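Local atomic coordinates of putative GntR-family transcriptional regulator (PDB entry 3CNV), a protein that probably senses a small effector molecule through its UTRA-type ligand-binding domain and so regulates transcription, as in other GntR-family repressors and activators. Residues C[8-13]-C[153-158]; C[64-69]-C[144-149]; C[106-111]-C[130-135]. All coordinates share one frame; numbering follows the deposited sequence. Where two conformers were deposited one is given.

Overall arrangement
Contacts 2 and 3 belong to one six-stranded antiparallel sheet, their centres about 11 Å apart. Strands 127-137 and 141-150 lie next to each other in it: Gly148 N meets Val131 O at 2.8 Å, and Leu149 reaches across to Val110 of strand 102-111. Contact 1 is within this chain a separate two-stranded ribbon that joins the two ends of the chain, its centre about 22 Å from that of contact 2 and about 17 Å from that of contact 3, which it touches through Tyr157 on Leu107 and Val131. Contacts 1 and 3 both reach the second subunit, whereas contact 2 carries Arg146, whose side chain comes within about 3 Å of a bound citrate, probably from the crystallisation liquor.

Contact 1: residues C[8-13]-C[153-158]; sequences LAPDEE and DHYHYR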
loop_
_atom_site.group_PDB
_atom_site.type_symbol
_atom_site.label_atom_id
_atom_site.label_comp_id
_atom_site.label_asym_id
_atom_site.label_seq_id
_atom_site.Cartn_x
_atom_site.Cartn_y
_atom_site.Cartn_z
ATOM N N LEU C 8 7.051 -4.039 11.708
ATOM C CA LEU C 8 7.556 -3.595 13.013
ATOM C C LEU C 8 8.644 -2.526 12.884
ATOM O O LEU C 8 9.574 -2.612 12.077
ATOM C CB LEU C 8 8.037 -4.762 13.855
ATOM C CG LEU C 8 7.033 -5.306 14.882
ATOM C CD1 LEU C 8 7.856 -5.915 15.951
ATOM C CD2 LEU C 8 6.121 -4.263 15.554
ATOM N N ALA C 9 8.452 -1.455 13.630
ATOM C CA ALA C 9 9.381 -0.344 13.637
ATOM C C ALA C 9 9.534 0.164 15.044
ATOM O O ALA C 9 8.567 0.146 15.826
ATOM C CB ALA C 9 8.886 0.768 12.737
ATOM N N PRO C 10 10.752 0.621 15.401
ATOM C CA PRO C 10 10.856 1.057 16.761
ATOM C C PRO C 10 10.240 2.396 17.025
ATOM O O PRO C 10 10.173 3.260 16.144
ATOM C CB PRO C 10 12.412 1.140 17.016
ATOM C CG PRO C 10 13.009 1.338 15.704
ATOM C CD PRO C 10 12.075 0.581 14.726
ATOM N N ASP C 11 9.834 2.562 18.279
ATOM C CA ASP C 11 9.268 3.820 18.749
ATOM C C ASP C 11 10.350 4.881 18.883
ATOM O O ASP C 11 10.152 6.048 18.520
ATOM C CB ASP C 11 8.536 3.644 20.091
ATOM C CG ASP C 11 7.204 2.962 19.918
ATOM O OD1 ASP C 11 6.745 2.751 18.746
ATOM O OD2 ASP C 11 6.645 2.555 20.963
ATOM N N GLU C 12 11.487 4.422 19.371
ATOM C CA GLU C 12 12.661 5.254 19.583
ATOM C C GLU C 12 13.456 5.447 18.322
ATOM O O GLU C 12 13.468 4.626 17.407
ATOM C CB GLU C 12 13.567 4.666 20.686
ATOM N N GLU C 13 14.130 6.591 18.308
ATOM C CA GLU C 13 15.038 6.957 17.218
ATOM C C GLU C 13 15.943 5.789 16.848
ATOM O O GLU C 13 16.472 5.048 17.710
ATOM C CB GLU C 13 15.876 8.217 17.573
ATOM N N ASP C 153 4.960 -2.479 22.805
ATOM C CA ASP C 153 5.347 -1.507 23.794
ATOM C C ASP C 153 6.578 -0.638 23.401
ATOM O O ASP C 153 6.743 0.473 23.885
ATOM C CB ASP C 153 5.410 -2.124 25.236
ATOM C CG ASP C 153 6.539 -3.140 25.448
ATOM O OD1 ASP C 153 6.935 -3.388 26.645
ATOM O OD2 ASP C 153 7.000 -3.720 24.432
ATOM N N HIS C 154 7.432 -1.147 22.538
ATOM C CA HIS C 154 8.646 -0.421 22.140
ATOM C C HIS C 154 8.719 -0.327 20.636
ATOM O O HIS C 154 9.642 0.242 20.079
ATOM C CB HIS C 154 9.860 -1.213 22.556
ATOM C CG HIS C 154 10.037 -1.300 24.041
ATOM N ND1 HIS C 154 10.286 -0.198 24.826
ATOM C CD2 HIS C 154 10.060 -2.366 24.867
ATOM C CE1 HIS C 154 10.432 -0.583 26.085
ATOM N NE2 HIS C 154 10.290 -1.899 26.131
ATOM N N TYR C 155 7.717 -0.915 20.009
ATOM C CA TYR C 155 7.643 -1.053 18.576
ATOM C C TYR C 155 6.156 -0.838 18.155
ATOM O O TYR C 155 5.204 -0.946 18.952
ATOM C CB TYR C 155 8.154 -2.417 18.127
ATOM C CG TYR C 155 9.675 -2.612 18.141
ATOM C CD1 TYR C 155 10.391 -2.467 17.016
ATOM C CD2 TYR C 155 10.360 -2.913 19.327
ATOM C CE1 TYR C 155 11.776 -2.603 17.026
ATOM C CE2 TYR C 155 11.751 -3.027 19.358
ATOM C CZ TYR C 155 12.436 -2.897 18.177
ATOM O OH TYR C 155 13.802 -3.011 18.114
ATOM N N HIS C 156 5.994 -0.371 16.937
ATOM C CA HIS C 156 4.681 -0.163 16.323
ATOM C C HIS C 156 4.694 -0.853 14.965
ATOM O O HIS C 156 5.757 -1.185 14.439
ATOM C CB HIS C 156 4.324 1.364 16.213
ATOM C CG HIS C 156 5.315 2.189 15.442
ATOM N ND1 HIS C 156 6.393 2.780 16.055
ATOM C CD2 HIS C 156 5.426 2.482 14.116
ATOM C CE1 HIS C 156 7.130 3.402 15.148
ATOM N NE2 HIS C 156 6.585 3.224 13.963
ATOM N N TYR C 157 3.504 -1.009 14.404
ATOM C CA TYR C 157 3.320 -1.448 13.016
ATOM C C TYR C 157 3.121 -0.193 12.146
ATOM O O TYR C 157 2.204 0.534 12.306
ATOM C CB TYR C 157 2.095 -2.399 12.972
ATOM C CG TYR C 157 1.624 -2.890 11.650
ATOM C CD1 TYR C 157 1.663 -4.233 11.376
ATOM C CD2 TYR C 157 1.091 -2.051 10.719
ATOM C CE1 TYR C 157 1.247 -4.751 10.208
ATOM C CE2 TYR C 157 0.650 -2.572 9.433
ATOM C CZ TYR C 157 0.715 -3.939 9.225
ATOM O OH TYR C 157 0.254 -4.489 8.021
ATOM N N ARG C 158 4.034 0.002 11.225
ATOM C CA ARG C 158 4.089 1.150 10.311
ATOM C C ARG C 158 3.335 0.838 9.062
ATOM O O ARG C 158 3.502 -0.232 8.502
ATOM C CB ARG C 158 5.545 1.530 9.965
ATOM C CG ARG C 158 6.272 0.472 9.109
ATOM C CD ARG C 158 7.745 0.860 8.813
ATOM N NE ARG C 158 8.463 -0.142 8.037
ATOM C CZ ARG C 158 8.061 -0.686 6.870
ATOM N NH1 ARG C 158 6.871 -0.404 6.299
ATOM N NH2 ARG C 158 8.869 -1.568 6.296
HETATM O O HOH W 1 11.836 1.569 20.665
#
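His156 and Asp11 meet through a nearly straight hydrogen bond, ND1 of the His156 imidazole donating its N-H to OD1 of the Asp11 carboxylate at 2.7 Å with an angle of 173° at the hydrogen. The oxygen lies at the ring edge, and the carboxylate and ring planes are only 6° apart, so the two groups form one almost flat unit. The His156 ring reaches it because its CG is folded between the backbone N and the carbonyl carbon (chi1 57°), which swings the imidazole over Ala9. One ring face is then topped near its rim by Ala9 O, and Ala9 CB stands 3.6 Å from His156 NE2. On the face of Leu8, Pro10 and Tyr155 the contacts are mainly apolar: Pro10 CB makes an off-centre CH-pi contact with the Tyr155 ring, 4.3 Å from its centroid, and Leu8 CD2 packs 3.8 Å from Tyr155 CB, the two side chains at about a right angle.

Backbone bonds set this register. Ala9 and His156 form the antiparallel hydrogen-bonded pair, with Ala9 N to His156 O and His156 N to Ala9 O both 2.8 Å. Beyond the strand, Asp11 N bonds to His154 O, and a water links that same carbonyl to Glu12 N, carrying the pairing on into the loop after strand 8-10.

Strand 8-10 thus closes the N-terminal end of the chain onto strand 155-161. Leu8 also packs on Thr61 and Val62 of strand 59-69, while Tyr157 pairs in an antiparallel ladder with a strand of the second subunit, carrying the ribbon across the interface.

Contact 2: residues C[64-69]-C[144-149]; sequences DDLWLP and EVRRGL
The two central strands of the UTRA-domain sheet, 59-69 and 141-150, pair antiparallel here, with a salt-bridge network of Asp64, Glu144 and Arg146 on one face. Arg146 is bent at chi3 (-57°) and turns back along its own strand to grip Glu144 side-on: NE and NH2 of Arg146 both bond to Glu144 OE2, NH2 at 2.7 Å on the syn lone pair and NE from above the carboxylate plane. Leu66 runs alongside Arg146, with Leu66 CG 3.7 Å from Arg146 NE. Its CD2 branch lies beside Glu144 OE2, so the ion pair is flanked by a hydrocarbon. Asp64 OD2 stands 4.0 Å from Arg146 NH1, well out of the guanidinium plane, a long attraction of charge alone, and a water bridges the same two atoms. Arg52 gives Asp64 OD2 a closer salt bridge, while Arg146 NH1 also bonds a bound citrate, which may mark a ligand pocket.

On the face of Asp65, Trp67, Val145 and Arg147, Asp65 OD2 forms a salt bridge with Arg147 NH2 at 2.6 Å. Its hydrogen bond is weak, bent to 126° at the hydrogen; the two planes stand nearly perpendicular. Arg51 of strand 46-56 takes Asp65 OD1. Trp67 CE3 rests 3.7 Å from Val145 CG1. Two hydrogen-bonded pairs, Asp65 with Arg147 and Trp67 with Val145, supply the backbone bonds, among them Trp67 N to Val145 O at 2.8 Å.

Strand 46-56 flanks segment 64-69 and strand 127-137 flanks segment 144-149. Helix 88-96 packs against the Arg146 face, Phe92 touching Leu66 and Leu68, and Tyr89 bonding Glu144 OE1.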
loop_
_atom_site.group_PDB
_atom_site.type_symbol
_atom_site.label_atom_id
_atom_site.label_comp_id
_atom_site.label_asym_id
_atom_site.label_seq_id
_atom_site.Cartn_x
_atom_site.Cartn_y
_atom_site.Cartn_z
ATOM N N ASP C 64 4.815 -15.825 16.189
ATOM C CA ASP C 64 4.200 -16.151 14.890
ATOM C C ASP C 64 3.855 -17.638 14.847
ATOM O O ASP C 64 4.674 -18.488 15.203
ATOM C CB ASP C 64 5.139 -15.919 13.726
ATOM C CG ASP C 64 5.286 -14.488 13.301
ATOM O OD1 ASP C 64 4.267 -13.738 13.360
ATOM O OD2 ASP C 64 6.448 -14.130 12.823
ATOM N N ASP C 65 2.645 -17.936 14.416
ATOM C CA ASP C 65 2.222 -19.297 14.046
ATOM C C ASP C 65 2.022 -19.250 12.539
ATOM O O ASP C 65 1.300 -18.399 12.051
ATOM C CB ASP C 65 0.914 -19.764 14.704
ATOM C CG ASP C 65 1.085 -20.157 16.157
ATOM O OD1 ASP C 65 2.132 -20.711 16.489
ATOM O OD2 ASP C 65 0.160 -19.933 16.965
ATOM N N LEU C 66 2.567 -20.227 11.838
ATOM C CA LEU C 66 2.516 -20.300 10.353
ATOM C C LEU C 66 1.962 -21.656 9.972
ATOM O O LEU C 66 2.220 -22.657 10.620
ATOM C CB LEU C 66 3.960 -20.233 9.753
ATOM C CG LEU C 66 4.902 -19.073 9.731
ATOM C CD1 LEU C 66 5.502 -18.747 11.118
ATOM C CD2 LEU C 66 5.924 -19.463 8.679
ATOM N N TRP C 67 1.261 -21.687 8.859
ATOM C CA TRP C 67 0.747 -22.924 8.301
ATOM C C TRP C 67 1.062 -22.852 6.788
ATOM O O TRP C 67 0.709 -21.896 6.104
ATOM C CB TRP C 67 -0.777 -23.019 8.463
ATOM C CG TRP C 67 -1.295 -23.209 9.860
ATOM C CD1 TRP C 67 -1.602 -24.384 10.467
ATOM C CD2 TRP C 67 -1.548 -22.186 10.818
ATOM N NE1 TRP C 67 -2.043 -24.154 11.737
ATOM C CE2 TRP C 67 -1.996 -22.805 11.984
ATOM C CE3 TRP C 67 -1.446 -20.805 10.793
ATOM C CZ2 TRP C 67 -2.363 -22.074 13.125
ATOM C CZ3 TRP C 67 -1.786 -20.090 11.910
ATOM C CH2 TRP C 67 -2.225 -20.714 13.079
ATOM N N LEU C 68 1.692 -23.880 6.304
ATOM C CA LEU C 68 2.112 -24.020 4.920
ATOM C C LEU C 68 1.617 -25.328 4.291
ATOM O O LEU C 68 1.630 -26.355 4.918
ATOM C CB LEU C 68 3.619 -23.975 4.879
ATOM C CG LEU C 68 4.306 -22.783 5.575
ATOM C CD1 LEU C 68 5.743 -23.129 5.930
ATOM C CD2 LEU C 68 4.262 -21.594 4.598
ATOM N N PRO C 69 1.199 -25.279 3.015
ATOM C CA PRO C 69 0.686 -26.516 2.369
ATOM C C PRO C 69 1.780 -27.634 2.319
ATOM O O PRO C 69 2.897 -27.413 1.865
ATOM C CB PRO C 69 0.275 -26.044 0.993
ATOM C CG PRO C 69 0.981 -24.689 0.790
ATOM C CD PRO C 69 1.237 -24.117 2.107
ATOM N N GLU C 144 0.752 -19.369 2.327
ATOM C CA GLU C 144 1.022 -19.234 3.761
ATOM C C GLU C 144 -0.073 -18.518 4.458
ATOM O O GLU C 144 -0.615 -17.508 3.956
ATOM C CB GLU C 144 2.303 -18.412 4.043
ATOM C CG GLU C 144 2.667 -18.345 5.527
ATOM C CD GLU C 144 3.605 -17.183 5.882
ATOM O OE1 GLU C 144 3.377 -16.055 5.350
ATOM O OE2 GLU C 144 4.545 -17.429 6.692
ATOM N N VAL C 145 -0.344 -19.057 5.645
ATOM C CA VAL C 145 -1.161 -18.435 6.663
ATOM C C VAL C 145 -0.287 -18.166 7.838
ATOM O O VAL C 145 0.412 -19.037 8.312
ATOM C CB VAL C 145 -2.371 -19.285 7.129
ATOM C CG1 VAL C 145 -3.117 -18.572 8.338
ATOM C CG2 VAL C 145 -3.383 -19.514 5.992
ATOM N N ARG C 146 -0.266 -16.928 8.282
ATOM C CA ARG C 146 0.518 -16.611 9.467
ATOM C C ARG C 146 -0.298 -15.720 10.413
ATOM O O ARG C 146 -0.890 -14.713 9.973
ATOM C CB ARG C 146 1.832 -15.891 9.033
ATOM C CG ARG C 146 2.766 -15.533 10.190
ATOM C CD ARG C 146 4.044 -14.791 9.757
ATOM N NE ARG C 146 4.847 -15.513 8.780
ATOM C CZ ARG C 146 6.088 -15.224 8.425
ATOM N NH1 ARG C 146 6.685 -14.121 8.879
ATOM N NH2 ARG C 146 6.705 -16.006 7.540
ATOM N N ARG C 147 -0.360 -16.120 11.697
ATOM C CA ARG C 147 -0.889 -15.327 12.724
ATOM C C ARG C 147 0.194 -14.877 13.675
ATOM O O ARG C 147 0.891 -15.691 14.324
ATOM C CB ARG C 147 -1.926 -16.045 13.549
ATOM C CG ARG C 147 -2.377 -15.104 14.684
ATOM C CD ARG C 147 -3.372 -15.755 15.662
ATOM N NE ARG C 147 -3.195 -17.199 15.780
ATOM C CZ ARG C 147 -2.356 -17.819 16.621
ATOM N NH1 ARG C 147 -1.564 -17.136 17.428
ATOM N NH2 ARG C 147 -2.317 -19.150 16.639
ATOM N N GLY C 148 0.353 -13.552 13.714
ATOM C CA GLY C 148 1.332 -12.956 14.548
ATOM C C GLY C 148 0.704 -12.260 15.752
ATOM O O GLY C 148 -0.346 -11.643 15.683
ATOM N N LEU C 149 1.396 -12.349 16.851
ATOM C CA LEU C 149 0.998 -11.617 18.035
ATOM C C LEU C 149 2.204 -10.817 18.443
ATOM O O LEU C 149 3.245 -11.381 18.764
ATOM C CB LEU C 149 0.511 -12.564 19.164
ATOM C CG LEU C 149 -0.852 -13.256 19.009
ATOM C CD1 LEU C 149 -0.807 -14.487 19.951
ATOM C CD2 LEU C 149 -2.074 -12.304 19.336
HETATM O O HOH W 2 6.132 -12.180 11.040
#

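Contact 3: residues C[106-111]-C[130-135]; sequences KLRAVA and QVDRIS
Gln130 is extended, with CG trans to the backbone N (chi1 174°), and it runs alongside Arg108, whose chain turns sharply at chi3 (90°). Those two shapes bring an amide and a guanidinium together at one carboxylate oxygen, Asp132 OD2. In the conformer given here, one of two deposited, Arg108 NH1 reaches Asp132 OD2 at 2.8 Å as a salt bridge, the oxygen sitting at the edge of the guanidinium near its plane. Gln130 NE2, from the same strand as Asp132, gives Asp132 OD2 a hydrogen bond of 2.9 Å on the syn side but tilted out of the carboxylate plane, the bond bent to 133° at the hydrogen. The single oxygen is therefore held from both strands. The Gln130 amide is steeply turned from the Arg108 guanidinium plane, and Gln130 NE2 stands 3.7 Å from Arg108 CD. Val110 crosses Gln130 at about a right angle, its two methyls set against CB and OE1.

This is the edge of the six-stranded antiparallel sheet of the UTRA domain: 102-111 is an outermost strand within the chain, and 127-137 lies between it and 141-150. The hydrogen-bonded pairs are Lys106 with Asp132 and Arg108 with Gln130, the latter having Gln130 N to Arg108 O at 2.7 Å. Leu107 and Val131 form the non-hydrogen-bonded pair between them and point to the opposite face, lying side by side with Leu107 CG 4.0 Å from Val131 CG2.

The edge does not end the sheet. Leu107 pairs in an antiparallel ladder with a strand of the second subunit and packs on that subunit's own Leu107. In this conformer Arg108 NH2 makes a salt bridge to Asp11 OD1 of the second subunit.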
loop_
_atom_site.group_PDB
_atom_site.type_symbol
_atom_site.label_atom_id
_atom_site.label_comp_id
_atom_site.label_asym_id
_atom_site.label_seq_id
_atom_site.Cartn_x
_atom_site.Cartn_y
_atom_site.Cartn_z
ATOM N N LYS C 106 -5.461 -8.959 8.383
ATOM C CA LYS C 106 -6.529 -8.545 9.281
ATOM C C LYS C 106 -5.881 -8.283 10.662
ATOM O O LYS C 106 -5.257 -9.193 11.265
ATOM C CB LYS C 106 -7.609 -9.637 9.386
ATOM C CG LYS C 106 -8.289 -9.999 8.109
ATOM C CD LYS C 106 -9.382 -11.041 8.318
ATOM C CE LYS C 106 -10.201 -11.243 7.041
ATOM N NZ LYS C 106 -11.541 -11.884 7.319
ATOM N N LEU C 107 -5.925 -7.015 11.083
ATOM C CA LEU C 107 -5.350 -6.562 12.373
ATOM C C LEU C 107 -6.406 -6.230 13.411
ATOM O O LEU C 107 -7.489 -5.660 13.144
ATOM C CB LEU C 107 -4.417 -5.393 12.214
ATOM C CG LEU C 107 -3.062 -5.517 11.510
ATOM C CD1 LEU C 107 -3.200 -5.912 10.003
ATOM C CD2 LEU C 107 -2.376 -4.188 11.706
ATOM N N ARG C 108 -6.113 -6.741 14.591
ATOM C CA ARG C 108 -6.955 -6.532 15.784
ATOM C C ARG C 108 -6.118 -6.429 17.060
ATOM O O ARG C 108 -4.962 -6.826 17.096
ATOM C CB ARG C 108 -8.072 -7.601 15.895
ATOM C CG ARG C 108 -7.802 -9.025 15.333
ATOM C CD ARG C 108 -8.978 -10.102 15.461
ATOM N NE ARG C 108 -9.916 -10.153 14.324
ATOM C CZ ARG C 108 -9.700 -10.756 13.154
ATOM N NH1 ARG C 108 -8.586 -11.380 12.903
ATOM N NH2 ARG C 108 -10.620 -10.747 12.235
ATOM N N ALA C 109 -6.716 -5.856 18.094
ATOM C CA ALA C 109 -6.093 -5.873 19.424
ATOM C C ALA C 109 -6.782 -6.913 20.250
ATOM O O ALA C 109 -8.022 -6.989 20.286
ATOM C CB ALA C 109 -6.128 -4.492 20.153
ATOM N N VAL C 110 -5.951 -7.722 20.873
ATOM C CA VAL C 110 -6.390 -8.796 21.702
ATOM C C VAL C 110 -5.657 -8.792 23.049
ATOM O O VAL C 110 -4.670 -8.121 23.223
ATOM C CB VAL C 110 -6.174 -10.168 20.957
ATOM C CG1 VAL C 110 -6.926 -10.182 19.577
ATOM C CG2 VAL C 110 -4.722 -10.509 20.803
ATOM N N ALA C 111 -6.213 -9.525 24.005
ATOM C CA ALA C 111 -5.540 -9.853 25.295
ATOM C C ALA C 111 -4.598 -11.053 25.171
ATOM O O ALA C 111 -4.903 -12.044 24.545
ATOM C CB ALA C 111 -6.615 -10.086 26.416
ATOM N N GLN C 130 -2.689 -8.336 17.068
ATOM C CA GLN C 130 -2.803 -9.575 16.298
ATOM C C GLN C 130 -2.881 -9.220 14.816
ATOM O O GLN C 130 -3.695 -8.402 14.372
ATOM C CB GLN C 130 -3.968 -10.440 16.767
ATOM C CG GLN C 130 -4.240 -11.688 15.907
ATOM C CD GLN C 130 -5.312 -12.607 16.521
ATOM O OE1 GLN C 130 -5.144 -13.121 17.613
ATOM N NE2 GLN C 130 -6.424 -12.735 15.856
ATOM N N VAL C 131 -1.964 -9.807 14.071
ATOM C CA VAL C 131 -1.851 -9.645 12.615
ATOM C C VAL C 131 -2.108 -11.037 11.985
ATOM O O VAL C 131 -1.281 -11.946 12.029
ATOM C CB VAL C 131 -0.470 -9.086 12.155
ATOM C CG1 VAL C 131 -0.450 -8.876 10.597
ATOM C CG2 VAL C 131 -0.083 -7.722 12.909
ATOM N N ASP C 132 -3.285 -11.206 11.405
ATOM C CA ASP C 132 -3.594 -12.425 10.670
ATOM C C ASP C 132 -3.346 -12.231 9.160
ATOM O O ASP C 132 -4.009 -11.426 8.523
ATOM C CB ASP C 132 -5.075 -12.825 10.914
ATOM C CG ASP C 132 -5.311 -13.389 12.322
ATOM O OD1 ASP C 132 -4.481 -14.197 12.796
ATOM O OD2 ASP C 132 -6.300 -12.987 12.987
ATOM N N ARG C 133 -2.419 -12.990 8.599
ATOM C CA ARG C 133 -1.948 -12.804 7.210
ATOM C C ARG C 133 -2.209 -14.045 6.345
ATOM O O ARG C 133 -1.993 -15.190 6.777
ATOM C CB ARG C 133 -0.442 -12.537 7.251
ATOM C CG ARG C 133 0.182 -12.218 5.895
ATOM C CD ARG C 133 1.665 -12.082 5.914
ATOM N NE ARG C 133 2.077 -11.063 6.861
ATOM C CZ ARG C 133 3.213 -10.982 7.534
ATOM N NH1 ARG C 133 4.142 -11.883 7.418
ATOM N NH2 ARG C 133 3.385 -9.959 8.344
ATOM N N ILE C 134 -2.653 -13.821 5.133
ATOM C CA ILE C 134 -2.511 -14.819 4.088
ATOM C C ILE C 134 -1.625 -14.248 3.005
ATOM O O ILE C 134 -1.887 -13.172 2.544
ATOM C CB ILE C 134 -3.884 -15.217 3.495
ATOM C CG1 ILE C 134 -4.880 -15.578 4.599
ATOM C CG2 ILE C 134 -3.710 -16.306 2.441
ATOM C CD1 ILE C 134 -6.408 -15.698 4.068
ATOM N N SER C 135 -0.591 -14.997 2.611
ATOM C CA SER C 135 0.392 -14.570 1.617
ATOM C C SER C 135 0.196 -15.365 0.361
ATOM O O SER C 135 -0.123 -16.578 0.362
ATOM C CB SER C 135 1.845 -14.822 2.092
ATOM O OG SER C 135 1.992 -14.220 3.304
#